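Local coordinates for protein alginate lyase A1-II' (Sphingomonas sp. A1, PDB 2CWS) that depolymerises alginate, probably by the beta-elimination reaction of polysaccharide lyase family 7, at residues W15-P20 against T25-A30; R67-E72 against V108-G113. All blocks are in the same frame, centred on the assembly; numbering follows the deposited sequence. Where two conformers were deposited one is given.

Contact 1. Residues W15-P20 against T25-A30. With SO4 (sulfate ion), chain C.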
loop_
_atom_site.group_PDB
_atom_site.type_symbol
_atom_site.label_atom_id
_atom_site.label_comp_id
_atom_site.label_asym_id
_atom_site.label_seq_id
_atom_site.Cartn_x
_atom_site.Cartn_y
_atom_site.Cartn_z
ATOM N N TRP A 15 -4.013 -10.705 4.601
ATOM C CA TRP A 15 -4.314 -9.642 3.649
ATOM C C TRP A 15 -5.693 -9.902 3.036
ATOM O O TRP A 15 -6.005 -11.082 2.793
ATOM C CB TRP A 15 -3.304 -9.609 2.510
ATOM C CG TRP A 15 -1.876 -9.302 2.862
ATOM C CD1 TRP A 15 -0.854 -10.183 3.047
ATOM C CD2 TRP A 15 -1.304 -7.993 3.074
ATOM N NE1 TRP A 15 0.313 -9.527 3.346
ATOM C CE2 TRP A 15 0.064 -8.175 3.360
ATOM C CE3 TRP A 15 -1.834 -6.676 3.020
ATOM C CZ2 TRP A 15 0.926 -7.097 3.600
ATOM C CZ3 TRP A 15 -0.976 -5.617 3.260
ATOM C CH2 TRP A 15 0.369 -5.849 3.549
ATOM N N LYS A 16 -6.417 -8.861 2.700
ATOM C CA LYS A 16 -7.550 -8.975 1.772
ATOM C C LYS A 16 -7.207 -8.131 0.555
ATOM O O LYS A 16 -6.323 -7.249 0.617
ATOM C CB LYS A 16 -8.887 -8.571 2.396
ATOM C CG LYS A 16 -8.998 -7.107 2.752
ATOM C CD LYS A 16 -10.395 -6.776 3.296
ATOM C CE LYS A 16 -10.502 -5.323 3.725
ATOM N NZ LYS A 16 -11.898 -4.987 4.073
ATOM N N LEU A 17 -7.869 -8.375 -0.572
ATOM C CA LEU A 17 -7.590 -7.690 -1.804
ATOM C C LEU A 17 -8.764 -6.823 -2.223
ATOM O O LEU A 17 -9.909 -7.294 -2.236
ATOM C CB LEU A 17 -7.326 -8.743 -2.918
ATOM C CG LEU A 17 -7.123 -8.204 -4.356
ATOM C CD1 LEU A 17 -5.885 -7.336 -4.496
ATOM C CD2 LEU A 17 -7.069 -9.401 -5.288
ATOM N N GLN A 18 -8.474 -5.583 -2.574
ATOM C CA GLN A 18 -9.454 -4.610 -3.056
ATOM C C GLN A 18 -9.252 -4.428 -4.551
ATOM O O GLN A 18 -8.109 -4.175 -4.989
ATOM C CB GLN A 18 -9.276 -3.292 -2.263
ATOM C CG GLN A 18 -9.557 -3.501 -0.796
ATOM C CD GLN A 18 -9.194 -2.337 0.073
ATOM O OE1 GLN A 18 -8.161 -1.680 -0.211
ATOM N NE2 GLN A 18 -9.959 -2.101 1.117
ATOM N N LEU A 19 -10.342 -4.540 -5.301
ATOM C CA LEU A 19 -10.290 -4.541 -6.771
ATOM C C LEU A 19 -10.804 -3.276 -7.401
ATOM O O LEU A 19 -11.590 -2.538 -6.806
ATOM C CB LEU A 19 -11.130 -5.739 -7.282
ATOM C CG LEU A 19 -10.568 -7.105 -6.881
ATOM C CD1 LEU A 19 -11.621 -8.177 -7.293
ATOM C CD2 LEU A 19 -9.233 -7.381 -7.492
ATOM N N PRO A 20 -10.464 -3.075 -8.673
ATOM C CA PRO A 20 -10.924 -1.895 -9.417
ATOM C C PRO A 20 -12.056 -2.195 -10.378
ATOM O O PRO A 20 -12.270 -1.443 -11.331
ATOM C CB PRO A 20 -9.658 -1.501 -10.197
ATOM C CG PRO A 20 -9.070 -2.830 -10.574
ATOM C CD PRO A 20 -9.374 -3.745 -9.409
ATOM N N THR A 25 -15.029 -4.765 -5.637
ATOM C CA THR A 25 -15.111 -6.040 -4.907
ATOM C C THR A 25 -13.882 -6.299 -4.060
ATOM O O THR A 25 -12.779 -5.923 -4.454
ATOM C CB THR A 25 -15.284 -7.142 -5.983
ATOM O OG1 THR A 25 -16.497 -6.876 -6.707
ATOM C CG2 THR A 25 -15.383 -8.545 -5.365
ATOM N N GLU A 26 -14.100 -6.936 -2.920
ATOM C CA GLU A 26 -13.024 -7.363 -2.107
ATOM C C GLU A 26 -12.955 -8.889 -2.068
ATOM O O GLU A 26 -14.005 -9.559 -2.007
ATOM C CB GLU A 26 -13.163 -6.887 -0.640
ATOM C CG GLU A 26 -13.107 -5.349 -0.575
ATOM C CD GLU A 26 -13.046 -4.855 0.856
ATOM O OE1 GLU A 26 -12.591 -3.739 1.099
ATOM O OE2 GLU A 26 -13.389 -5.604 1.802
ATOM N N ILE A 27 -11.744 -9.418 -2.112
ATOM C CA ILE A 27 -11.477 -10.860 -2.033
ATOM C C ILE A 27 -10.865 -11.142 -0.660
ATOM O O ILE A 27 -9.888 -10.532 -0.268
ATOM C CB ILE A 27 -10.516 -11.332 -3.141
ATOM C CG1 ILE A 27 -10.945 -10.890 -4.544
ATOM C CG2 ILE A 27 -10.338 -12.847 -3.084
ATOM C CD1 ILE A 27 -12.355 -11.353 -4.969
ATOM N N SER A 28 -11.486 -12.103 0.040
ATOM C CA SER A 28 -11.092 -12.452 1.385
ATOM C C SER A 28 -9.719 -13.139 1.416
ATOM O O SER A 28 -9.245 -13.723 0.434
ATOM C CB SER A 28 -12.106 -13.420 1.992
ATOM O OG SER A 28 -11.965 -14.679 1.316
ATOM N N SER A 29 -9.083 -13.077 2.584
ATOM C CA SER A 29 -7.823 -13.787 2.770
ATOM C C SER A 29 -7.949 -15.250 2.406
ATOM O O SER A 29 -7.085 -15.833 1.760
ATOM C CB SER A 29 -7.331 -13.737 4.228
ATOM O OG SER A 29 -7.307 -12.400 4.701
ATOM N N ALA A 30 -9.051 -15.866 2.840
ATOM C CA ALA A 30 -9.197 -17.306 2.549
ATOM C C ALA A 30 -9.276 -17.555 1.065
ATOM O O ALA A 30 -8.677 -18.530 0.560
ATOM C CB ALA A 30 -10.437 -17.864 3.229
HETATM S S SO4 C . -11.724 -1.345 5.168
HETATM O O1 SO4 C . -10.412 -1.735 4.386
HETATM O O2 SO4 C . -12.468 -2.533 5.395
HETATM O O3 SO4 C . -11.433 -0.670 6.340
HETATM O O4 SO4 C . -12.326 -0.431 4.183
#
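Lys-16 NZ is held between two anions. It forms a salt bridge to Glu-26 OE2 at 2.8 Å, on the syn side of the carboxylate and somewhat out of its plane. It also donates to O2 of the chain C sulfate, again at 2.8 Å from NZ. The lysine chain starts with CG between the backbone N and the carbonyl carbon (chi1 67°) and is extended from there. It therefore runs across the end of Glu-26 with CD and CE against OE2. Gln-18 and Glu-26 are a non-hydrogen-bonded antiparallel pair. The two side chains run alongside each other in the same direction, and Gln-18 NE2 reaches Glu-26 OE1 at 3.1 Å from above the carboxylate plane. The other end of that amide, OE1, accepts from Lys-201. A leucine in place of Lys-16 would probably leave the Glu-26 carboxylate without its cationic mate and freer to turn, and the sulfate short of one donor. Beneath these polar ends, Leu-17 and Ile-27 form the hydrogen-bonded pair of the hairpin, with Leu-17 N to Ile-27 O at 3.0 Å and Ile-27 N to Leu-17 O at 2.8 Å. Past the end of the strand, Leu-19 CD1 packs on Ile-27 CG1 at 3.9 Å. Helix 29-33 begins next, and Ser-28 OG caps Asn-31 N. Strand 15-18 lies between strand 26-27 and strand 67-72, antiparallel to both, while Leu-17 packs on Phe-51 and Trp-15 on Leu-223 and Val-225 of the second sheet.

Contact 2. Residues R67-E72 against V108-G113. With SO4 (sulfate ion), chain B; SO4 (sulfate ion), chain C.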
loop_
_atom_site.group_PDB
_atom_site.type_symbol
_atom_site.label_atom_id
_atom_site.label_comp_id
_atom_site.label_asym_id
_atom_site.label_seq_id
_atom_site.Cartn_x
_atom_site.Cartn_y
_atom_site.Cartn_z
ATOM N N ARG A 67 -7.954 1.017 -7.667
ATOM C CA ARG A 67 -6.831 0.238 -7.130
ATOM C C ARG A 67 -7.063 -1.254 -7.345
ATOM O O ARG A 67 -8.190 -1.749 -7.349
ATOM C CB ARG A 67 -6.632 0.499 -5.634
ATOM C CG ARG A 67 -7.682 -0.192 -4.746
ATOM C CD ARG A 67 -7.639 0.385 -3.357
ATOM N NE ARG A 67 -8.247 1.723 -3.240
ATOM C CZ ARG A 67 -7.835 2.735 -2.514
ATOM N NH1 ARG A 67 -6.646 2.719 -1.889
ATOM N NH2 ARG A 67 -8.625 3.812 -2.448
ATOM N N SER A 68 -5.924 -1.944 -7.411
ATOM C CA SER A 68 -5.855 -3.399 -7.137
ATOM C C SER A 68 -4.804 -3.473 -6.022
ATOM O O SER A 68 -3.627 -3.276 -6.312
ATOM C CB SER A 68 -5.436 -4.164 -8.385
ATOM O OG SER A 68 -5.343 -5.536 -8.048
ATOM N N GLU A 69 -5.252 -3.639 -4.769
ATOM C CA GLU A 69 -4.377 -3.320 -3.648
ATOM C C GLU A 69 -4.716 -4.263 -2.474
ATOM O O GLU A 69 -5.899 -4.462 -2.182
ATOM C CB GLU A 69 -4.501 -1.851 -3.259
ATOM C CG GLU A 69 -3.449 -1.337 -2.270
ATOM C CD GLU A 69 -3.656 0.112 -1.884
ATOM O OE1 GLU A 69 -4.819 0.555 -1.743
ATOM O OE2 GLU A 69 -2.631 0.823 -1.693
ATOM N N LEU A 70 -3.668 -4.782 -1.818
ATOM C CA LEU A 70 -3.857 -5.553 -0.611
ATOM C C LEU A 70 -3.982 -4.638 0.594
ATOM O O LEU A 70 -3.344 -3.587 0.671
ATOM C CB LEU A 70 -2.642 -6.495 -0.384
ATOM C CG LEU A 70 -2.410 -7.525 -1.441
ATOM C CD1 LEU A 70 -1.102 -8.257 -1.208
ATOM C CD2 LEU A 70 -3.590 -8.553 -1.533
ATOM N N ARG A 71 -4.794 -5.065 1.547
ATOM C CA ARG A 71 -5.118 -4.348 2.785
ATOM C C ARG A 71 -4.854 -5.299 3.931
ATOM O O ARG A 71 -5.450 -6.406 3.991
ATOM C CB ARG A 71 -6.619 -3.941 2.667
ATOM C CG ARG A 71 -7.194 -3.040 3.766
ATOM C CD ARG A 71 -7.328 -3.658 5.178
ATOM N NE ARG A 71 -8.294 -2.855 5.918
ATOM C CZ ARG A 71 -8.348 -2.771 7.237
ATOM N NH1 ARG A 71 -7.504 -3.461 8.012
ATOM N NH2 ARG A 71 -9.270 -1.957 7.784
ATOM N N GLU A 72 -3.960 -4.927 4.841
ATOM C CA GLU A 72 -3.538 -5.817 5.918
ATOM C C GLU A 72 -4.685 -6.104 6.861
ATOM O O GLU A 72 -5.396 -5.178 7.293
ATOM C CB GLU A 72 -2.398 -5.164 6.709
ATOM C CG GLU A 72 -1.933 -6.023 7.887
ATOM C CD GLU A 72 -1.028 -5.254 8.831
ATOM O OE1 GLU A 72 -0.926 -4.026 8.755
ATOM O OE2 GLU A 72 -0.429 -5.974 9.712
ATOM N N VAL A 108 2.299 2.380 -4.520
ATOM C CA VAL A 108 2.617 0.951 -4.464
ATOM C C VAL A 108 2.639 0.402 -3.053
ATOM O O VAL A 108 2.704 -0.828 -2.898
ATOM C CB VAL A 108 3.936 0.612 -5.212
ATOM C CG1 VAL A 108 3.794 0.894 -6.699
ATOM C CG2 VAL A 108 5.101 1.377 -4.587
ATOM N N ALA A 109 2.559 1.236 -2.031
ATOM C CA ALA A 109 2.463 0.775 -0.663
ATOM C C ALA A 109 1.960 1.909 0.198
ATOM O O ALA A 109 2.110 3.094 -0.157
ATOM C CB ALA A 109 3.825 0.287 -0.142
ATOM N N GLN A 110 1.360 1.554 1.326
ATOM C CA GLN A 110 0.875 2.575 2.276
ATOM C C GLN A 110 0.988 2.058 3.698
ATOM O O GLN A 110 0.981 0.853 3.968
ATOM C CB GLN A 110 -0.622 2.961 2.072
ATOM C CG GLN A 110 -0.990 3.242 0.631
ATOM C CD GLN A 110 -2.354 3.874 0.546
ATOM O OE1 GLN A 110 -2.619 4.877 1.241
ATOM N NE2 GLN A 110 -3.208 3.325 -0.303
ATOM N N ILE A 111 0.985 3.028 4.624
ATOM C CA ILE A 111 0.418 2.826 5.957
ATOM C C ILE A 111 -0.828 3.709 5.975
ATOM O O ILE A 111 -0.691 4.918 5.754
ATOM C CB ILE A 111 1.359 3.207 7.117
ATOM C CG1 ILE A 111 2.604 2.338 7.125
ATOM C CG2 ILE A 111 0.578 3.095 8.429
ATOM C CD1 ILE A 111 3.571 2.776 8.214
ATOM N N HIS A 112 -1.985 3.122 6.279
ATOM C CA HIS A 112 -3.194 3.902 6.305
ATOM C C HIS A 112 -3.722 4.013 7.734
ATOM O O HIS A 112 -3.733 2.998 8.483
ATOM C CB HIS A 112 -4.238 3.186 5.415
ATOM C CG HIS A 112 -5.236 4.144 4.869
ATOM N ND1 HIS A 112 -6.207 4.784 5.610
ATOM C CD2 HIS A 112 -5.371 4.591 3.608
ATOM C CE1 HIS A 112 -6.920 5.568 4.812
ATOM N NE2 HIS A 112 -6.444 5.479 3.561
ATOM N N GLY A 113 -4.146 5.225 8.122
ATOM C CA GLY A 113 -4.833 5.367 9.373
ATOM C C GLY A 113 -6.256 4.860 9.320
ATOM O O GLY A 113 -6.876 4.754 8.265
HETATM S S SO4 B . -7.050 6.139 0.141
HETATM O O1 SO4 B . -6.221 4.796 0.193
HETATM O O2 SO4 B . -7.355 6.641 1.463
HETATM O O3 SO4 B . -6.309 7.143 -0.527
HETATM O O4 SO4 B . -8.309 5.893 -0.554
HETATM S S SO4 C . -11.724 -1.345 5.168
HETATM O O1 SO4 C . -10.412 -1.735 4.386
HETATM O O2 SO4 C . -12.468 -2.533 5.395
HETATM O O3 SO4 C . -11.433 -0.670 6.340
HETATM O O4 SO4 C . -12.326 -0.431 4.183
#
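Gln-110 and Glu-69 meet with their side chains at about a right angle. Their amide and carboxylate planes are turned 31° apart. Gln-110 NE2 points its N-H almost straight at the syn lone pair of Glu-69 OE2, 2.9 Å away. The other carboxylate oxygen, Glu-69 OE1, takes a salt bridge from Arg-67 NH1 at 2.8 Å and a second one from Lys-201. Glu-69 is thus gripped at both oxygens, which should fix its rotation. Arg-67 leaves the strand with CG between the backbone N and the carbonyl carbon (chi1 75°) and bends again at chi3. This swings its guanidinium over to Glu-69, which lies at its edge and near its plane. The same flat group offers two N-H to the chain B sulfate: Arg-67 NH1 to its O1 at 3.0 Å and Arg-67 NH2 to its O4 at 2.8 Å. Strands 67-72 and 106-114 are not direct neighbours; strands 197-202 and 204-206 pair with both of them. All belong to the curved sheet of the family 7 jelly roll, a beta-sandwich of the concanavalin clan, whose concave face forms the substrate cleft in this family. Anions held by these polar side chains are consistent with a site for acidic alginate, although the sulfates probably come from the crystallisation liquor. His-112 meets the chain B sulfate edge-on, with His-112 NE2 2.6 Å from its O2 and an N-H...O angle of 177°. His-112 ND1 donates to Gly-113 O at 2.7 Å, which holds the ring in place, and the ring of Tyr-199 lies nearly parallel to it. Arg-71 holds the chain C sulfate at the edge of its guanidinium, with Arg-71 NE 2.8 Å from O1 of that ion and Arg-71 NH2 bonded to its O3.

From the N terminus, contact 1 comes first. It closes the short turn between residues 15-20 and 25-30 as a beta hairpin and leads into helix 29-33. Contact 2 opens later and closes a much longer excursion, from 67-72 to 108-113, which includes strand 88-99 of the second sheet. The two are in series and neither nests nor crosses. They join because strand 15-18 pairs antiparallel with strand 67-72, with Lys-16 O bonded to Arg-71 N and Gln-18 N to Glu-69 O. One sulfate is held by both Lys-16 and Arg-71. Together the contacts tie the hairpin at one side of the curved sheet to strand 106-114 within it.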